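Local coordinates for protein glucoamylase (Thermoanaerobacterium thermosaccharolyticum, PDB 1LF6) that hydrolyses terminal alpha-1,4-linked glucose residues one by one from the non-reducing ends of glucan chains, probably releasing beta-D-glucose, at residues Y501-F515 and D527-L539. Numbering follows the deposited sequence.
With SO4 (sulfate ion), chain C.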
loop_
_atom_site.group_PDB
_atom_site.type_symbol
_atom_site.label_atom_id
_atom_site.label_comp_id
_atom_site.label_asym_id
_atom_site.label_seq_id
_atom_site.Cartn_x
_atom_site.Cartn_y
_atom_site.Cartn_z
ATOM N N TYR A 501 -4.504 4.399 33.940
ATOM C CA TYR A 501 -4.502 4.557 32.483
ATOM C C TYR A 501 -5.327 3.498 31.760
ATOM O O TYR A 501 -5.596 2.426 32.306
ATOM C CB TYR A 501 -3.065 4.482 31.954
ATOM C CG TYR A 501 -2.268 3.289 32.466
ATOM C CD1 TYR A 501 -1.517 3.377 33.640
ATOM C CD2 TYR A 501 -2.254 2.074 31.768
ATOM C CE1 TYR A 501 -0.765 2.293 34.103
ATOM C CE2 TYR A 501 -1.507 0.985 32.225
ATOM C CZ TYR A 501 -0.760 1.107 33.393
ATOM O OH TYR A 501 0.024 0.060 33.826
ATOM N N TYR A 502 -5.739 3.805 30.533
ATOM C CA TYR A 502 -6.463 2.833 29.724
ATOM C C TYR A 502 -5.397 1.842 29.275
ATOM O O TYR A 502 -4.286 2.245 28.915
ATOM C CB TYR A 502 -7.072 3.470 28.469
ATOM C CG TYR A 502 -8.285 4.345 28.716
ATOM C CD1 TYR A 502 -8.200 5.733 28.631
ATOM C CD2 TYR A 502 -9.516 3.779 29.049
ATOM C CE1 TYR A 502 -9.313 6.541 28.875
ATOM C CE2 TYR A 502 -10.633 4.574 29.298
ATOM C CZ TYR A 502 -10.523 5.958 29.212
ATOM O OH TYR A 502 -11.620 6.743 29.501
ATOM N N ILE A 503 -5.714 0.552 29.304
ATOM C CA ILE A 503 -4.750 -0.438 28.860
ATOM C C ILE A 503 -5.074 -0.789 27.414
ATOM O O ILE A 503 -6.101 -0.368 26.891
ATOM C CB ILE A 503 -4.788 -1.713 29.741
ATOM C CG1 ILE A 503 -6.150 -2.413 29.644
ATOM C CG2 ILE A 503 -4.478 -1.331 31.179
ATOM C CD1 ILE A 503 -6.278 -3.655 30.563
ATOM N N ARG A 504 -4.199 -1.545 26.760
ATOM C CA ARG A 504 -4.434 -1.925 25.378
ATOM C C ARG A 504 -5.723 -2.730 25.251
ATOM O O ARG A 504 -6.581 -2.434 24.414
ATOM C CB ARG A 504 -3.277 -2.762 24.836
ATOM C CG ARG A 504 -3.512 -3.219 23.403
ATOM C CD ARG A 504 -2.412 -4.115 22.876
ATOM N NE ARG A 504 -2.761 -4.668 21.565
ATOM C CZ ARG A 504 -2.126 -5.677 20.978
ATOM N NH1 ARG A 504 -2.525 -6.109 19.787
ATOM N NH2 ARG A 504 -1.100 -6.260 21.587
ATOM N N ILE A 505 -5.857 -3.755 26.082
ATOM C CA ILE A 505 -7.048 -4.584 26.028
ATOM C C ILE A 505 -7.194 -5.433 27.291
ATOM O O ILE A 505 -6.218 -5.969 27.813
ATOM C CB ILE A 505 -7.012 -5.459 24.748
ATOM C CG1 ILE A 505 -8.375 -6.111 24.504
ATOM C CG2 ILE A 505 -5.899 -6.490 24.850
ATOM C CD1 ILE A 505 -8.565 -6.582 23.076
ATOM N N ALA A 506 -8.421 -5.505 27.795
ATOM C CA ALA A 506 -8.736 -6.270 28.999
ATOM C C ALA A 506 -9.331 -7.619 28.604
ATOM O O ALA A 506 -10.158 -7.694 27.697
ATOM C CB ALA A 506 -9.729 -5.491 29.861
ATOM N N GLY A 507 -8.914 -8.680 29.288
ATOM C CA GLY A 507 -9.419 -10.010 28.977
ATOM C C GLY A 507 -10.665 -10.378 29.763
ATOM O O GLY A 507 -11.480 -11.186 29.315
ATOM N N LEU A 508 -10.812 -9.777 30.939
ATOM C CA LEU A 508 -11.954 -10.026 31.809
ATOM C C LEU A 508 -12.797 -8.763 31.915
ATOM O O LEU A 508 -12.604 -7.813 31.158
ATOM C CB LEU A 508 -11.483 -10.432 33.211
ATOM C CG LEU A 508 -10.682 -11.730 33.334
ATOM C CD1 LEU A 508 -10.271 -11.935 34.787
ATOM C CD2 LEU A 508 -11.518 -12.900 32.850
ATOM N N SER A 509 -13.719 -8.756 32.869
ATOM C CA SER A 509 -14.589 -7.606 33.086
ATOM C C SER A 509 -14.031 -6.696 34.171
ATOM O O SER A 509 -14.757 -5.884 34.736
ATOM C CB SER A 509 -15.987 -8.071 33.493
ATOM O OG SER A 509 -16.575 -8.861 32.478
ATOM N N ASP A 510 -12.741 -6.837 34.463
ATOM C CA ASP A 510 -12.104 -6.020 35.489
ATOM C C ASP A 510 -10.661 -5.707 35.101
ATOM O O ASP A 510 -9.781 -6.560 35.188
ATOM C CB ASP A 510 -12.158 -6.746 36.832
ATOM C CG ASP A 510 -11.465 -5.980 37.938
ATOM O OD1 ASP A 510 -11.364 -4.738 37.839
ATOM O OD2 ASP A 510 -11.033 -6.622 38.916
ATOM N N PRO A 511 -10.405 -4.462 34.670
ATOM C CA PRO A 511 -9.078 -4.010 34.254
ATOM C C PRO A 511 -8.040 -3.950 35.369
ATOM O O PRO A 511 -6.852 -3.765 35.104
ATOM C CB PRO A 511 -9.362 -2.645 33.638
ATOM C CG PRO A 511 -10.465 -2.131 34.499
ATOM C CD PRO A 511 -11.367 -3.344 34.648
ATOM N N ASP A 512 -8.477 -4.106 36.613
ATOM C CA ASP A 512 -7.543 -4.075 37.730
ATOM C C ASP A 512 -7.060 -5.478 38.070
ATOM O O ASP A 512 -6.045 -5.648 38.739
ATOM C CB ASP A 512 -8.193 -3.448 38.966
ATOM C CG ASP A 512 -8.593 -2.000 38.746
ATOM O OD1 ASP A 512 -7.753 -1.216 38.261
ATOM O OD2 ASP A 512 -9.747 -1.648 39.068
ATOM N N ALA A 513 -7.780 -6.488 37.593
ATOM C CA ALA A 513 -7.403 -7.870 37.871
ATOM C C ALA A 513 -6.183 -8.301 37.075
ATOM O O ALA A 513 -5.793 -7.649 36.105
ATOM C CB ALA A 513 -8.570 -8.802 37.567
ATOM N N ASP A 514 -5.580 -9.401 37.511
ATOM C CA ASP A 514 -4.426 -9.960 36.842
ATOM C C ASP A 514 -4.961 -10.858 35.729
ATOM O O ASP A 514 -5.966 -11.539 35.904
ATOM C CB ASP A 514 -3.586 -10.773 37.833
ATOM C CG ASP A 514 -2.893 -9.897 38.865
ATOM O OD1 ASP A 514 -2.408 -10.438 39.878
ATOM O OD2 ASP A 514 -2.830 -8.663 38.659
ATOM N N PHE A 515 -4.297 -10.839 34.580
ATOM C CA PHE A 515 -4.708 -11.645 33.441
ATOM C C PHE A 515 -3.563 -11.601 32.440
ATOM O O PHE A 515 -3.214 -10.539 31.926
ATOM C CB PHE A 515 -5.998 -11.070 32.842
ATOM C CG PHE A 515 -6.601 -11.911 31.750
ATOM C CD1 PHE A 515 -6.181 -11.770 30.433
ATOM C CD2 PHE A 515 -7.600 -12.837 32.037
ATOM C CE1 PHE A 515 -6.747 -12.534 29.418
ATOM C CE2 PHE A 515 -8.172 -13.610 31.027
ATOM C CZ PHE A 515 -7.743 -13.456 29.716
ATOM N N ASP A 527 1.203 -9.343 31.717
ATOM C CA ASP A 527 -0.075 -9.080 32.358
ATOM C C ASP A 527 -0.713 -7.945 31.558
ATOM O O ASP A 527 -0.016 -7.024 31.118
ATOM C CB ASP A 527 0.130 -8.666 33.816
ATOM C CG ASP A 527 -1.173 -8.288 34.498
ATOM O OD1 ASP A 527 -1.525 -7.082 34.511
ATOM O OD2 ASP A 527 -1.862 -9.200 35.010
ATOM N N GLN A 528 -2.027 -8.018 31.360
ATOM C CA GLN A 528 -2.751 -7.016 30.585
ATOM C C GLN A 528 -2.454 -5.577 30.999
ATOM O O GLN A 528 -2.430 -4.679 30.161
ATOM C CB GLN A 528 -4.270 -7.279 30.654
ATOM C CG GLN A 528 -4.848 -7.322 32.054
ATOM C CD GLN A 528 -6.360 -7.489 32.058
ATOM O OE1 GLN A 528 -6.943 -8.007 31.107
ATOM N NE2 GLN A 528 -6.995 -7.065 33.140
ATOM N N LYS A 529 -2.219 -5.364 32.288
ATOM C CA LYS A 529 -1.938 -4.027 32.810
ATOM C C LYS A 529 -0.561 -3.466 32.447
ATOM O O LYS A 529 -0.304 -2.281 32.650
ATOM C CB LYS A 529 -2.126 -4.019 34.330
ATOM C CG LYS A 529 -3.567 -4.279 34.759
ATOM C CD LYS A 529 -3.678 -4.445 36.260
ATOM C CE LYS A 529 -3.026 -5.749 36.713
ATOM N NZ LYS A 529 -3.103 -5.888 38.178
ATOM N N GLU A 530 0.315 -4.307 31.903
ATOM C CA GLU A 530 1.652 -3.863 31.502
ATOM C C GLU A 530 1.639 -3.312 30.079
ATOM O O GLU A 530 2.606 -2.690 29.638
ATOM C CB GLU A 530 2.652 -5.027 31.510
ATOM C CG GLU A 530 2.895 -5.739 32.831
ATOM C CD GLU A 530 3.906 -6.866 32.673
ATOM O OE1 GLU A 530 5.069 -6.575 32.323
ATOM O OE2 GLU A 530 3.544 -8.046 32.886
ATOM N N ILE A 531 0.550 -3.548 29.359
ATOM C CA ILE A 531 0.475 -3.135 27.959
ATOM C C ILE A 531 -0.398 -1.934 27.634
ATOM O O ILE A 531 -1.610 -1.958 27.870
ATOM C CB ILE A 531 -0.019 -4.312 27.090
ATOM C CG1 ILE A 531 0.704 -5.607 27.501
ATOM C CG2 ILE A 531 0.194 -4.008 25.624
ATOM C CD1 ILE A 531 2.218 -5.584 27.321
ATOM N N VAL A 532 0.217 -0.883 27.095
ATOM C CA VAL A 532 -0.523 0.310 26.690
ATOM C C VAL A 532 -0.437 0.430 25.170
ATOM O O VAL A 532 0.485 -0.103 24.548
ATOM C CB VAL A 532 0.005 1.605 27.377
ATOM C CG1 VAL A 532 -0.274 1.529 28.868
ATOM C CG2 VAL A 532 1.490 1.806 27.105
ATOM N N ASP A 533 -1.404 1.124 24.578
ATOM C CA ASP A 533 -1.507 1.253 23.125
ATOM C C ASP A 533 -2.083 2.636 22.787
ATOM O O ASP A 533 -3.131 3.019 23.304
ATOM C CB ASP A 533 -2.445 0.136 22.645
ATOM C CG ASP A 533 -2.581 0.066 21.137
ATOM O OD1 ASP A 533 -2.623 1.127 20.480
ATOM O OD2 ASP A 533 -2.675 -1.068 20.614
ATOM N N PRO A 534 -1.408 3.404 21.914
ATOM C CA PRO A 534 -1.910 4.737 21.559
ATOM C C PRO A 534 -3.285 4.737 20.893
ATOM O O PRO A 534 -3.901 5.791 20.736
ATOM C CB PRO A 534 -0.819 5.289 20.648
ATOM C CG PRO A 534 -0.212 4.074 20.066
ATOM C CD PRO A 534 -0.140 3.124 21.222
ATOM N N SER A 535 -3.762 3.552 20.518
ATOM C CA SER A 535 -5.064 3.411 19.878
ATOM C C SER A 535 -6.199 3.917 20.761
ATOM O O SER A 535 -7.303 4.162 20.273
ATOM C CB SER A 535 -5.327 1.942 19.521
ATOM O OG SER A 535 -4.372 1.463 18.589
ATOM N N PHE A 536 -5.945 4.049 22.059
ATOM C CA PHE A 536 -6.987 4.527 22.958
ATOM C C PHE A 536 -7.424 5.922 22.531
ATOM O O PHE A 536 -8.530 6.349 22.852
ATOM C CB PHE A 536 -6.498 4.564 24.410
ATOM C CG PHE A 536 -5.639 5.753 24.731
ATOM C CD1 PHE A 536 -4.312 5.804 24.319
ATOM C CD2 PHE A 536 -6.167 6.834 25.435
ATOM C CE1 PHE A 536 -3.520 6.913 24.599
ATOM C CE2 PHE A 536 -5.383 7.948 25.718
ATOM C CZ PHE A 536 -4.054 7.990 25.299
ATOM N N LEU A 537 -6.561 6.629 21.806
ATOM C CA LEU A 537 -6.903 7.973 21.351
ATOM C C LEU A 537 -8.095 7.948 20.403
ATOM O O LEU A 537 -8.631 8.999 20.039
ATOM C CB LEU A 537 -5.703 8.654 20.673
ATOM C CG LEU A 537 -4.562 9.092 21.600
ATOM C CD1 LEU A 537 -3.430 9.688 20.768
ATOM C CD2 LEU A 537 -5.082 10.104 22.631
ATOM N N GLU A 538 -8.503 6.749 19.999
ATOM C CA GLU A 538 -9.655 6.599 19.118
ATOM C C GLU A 538 -10.893 7.079 19.859
ATOM O O GLU A 538 -11.871 7.513 19.243
ATOM C CB GLU A 538 -9.831 5.141 18.713
ATOM C CG GLU A 538 -8.865 4.686 17.639
ATOM C CD GLU A 538 -9.159 5.317 16.296
ATOM O OE1 GLU A 538 -8.742 6.475 16.064
ATOM O OE2 GLU A 538 -9.826 4.655 15.472
ATOM N N LEU A 539 -10.834 6.987 21.188
ATOM C CA LEU A 539 -11.928 7.419 22.051
ATOM C C LEU A 539 -12.247 8.887 21.787
ATOM O O LEU A 539 -13.410 9.259 21.660
ATOM C CB LEU A 539 -11.557 7.241 23.531
ATOM C CG LEU A 539 -11.538 5.820 24.110
ATOM C CD1 LEU A 539 -10.762 5.820 25.423
ATOM C CD2 LEU A 539 -12.967 5.315 24.318
HETATM S S SO4 C . -15.738 -11.589 30.522
HETATM O O1 SO4 C . -14.838 -11.412 29.364
HETATM O O2 SO4 C . -16.087 -13.022 30.655
HETATM O O3 SO4 C . -15.059 -11.136 31.753
HETATM O O4 SO4 C . -16.968 -10.798 30.323
HETATM O O HOH W 1 -3.343 2.466 26.143
HETATM O O HOH W 2 -5.530 1.163 24.624
HETATM O O HOH W 3 -4.696 -3.021 20.215
HETATM O O HOH W 4 -3.557 -4.913 27.590
#
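Q528 lays its extended side chain against the backbone of 505-507 and the CB of F515, with its amide oxygen facing the loop. G507 N donates to Q528 OE1 at 2.8 Å with an N-H...O angle of 166°, nearly in line with the amide C=O, whereas the bond from NE2 to A513 O is weak. With CG set between the backbone N and the carbonyl carbon (chi1 57°), the Q528 side chain passes close by F515 O and carries its amide to G507, while the backbone Q528 N donates to that same F515 O. Beside it, K529 runs past the carbonyls of the 510-513 type I turn, bends at chi3, and brings NZ within 2.8 Å of D514 OD2 in a salt bridge and 3.0 Å of D512 O, met from above the carbonyl plane. A methionine in place of K529 would probably leave the D514 carboxylate without this countercharge and the D512 carbonyl without this donor. Y501 OH donates to K529 O at 2.6 Å, and that carbonyl oxygen lies in the plane of the Y501 ring, at its edge.

The two segments belong to the connection between helices 468-489 and 550-562 of the (alpha/alpha) barrel of family GH15, and R504 brings them to the probable catalytic centre: its NH1 forms salt bridges with E439 and with E435, the likely proton acceptor. R504 CG packs on D533 CB at 3.6 Å, but D533 OD2 lies well out of the guanidinium plane, 3.7 Å from R504 NE, so only charge acts directly; a water in that plane bridges R504 NE and D533 OD2. R504 N is held by I531 O at 2.8 Å. Farther along, L539 CD1 sits over one face of the Y502 ring, 3.9 Å from its centroid and 14° off the normal, and D486 binds the Y502 hydroxyl.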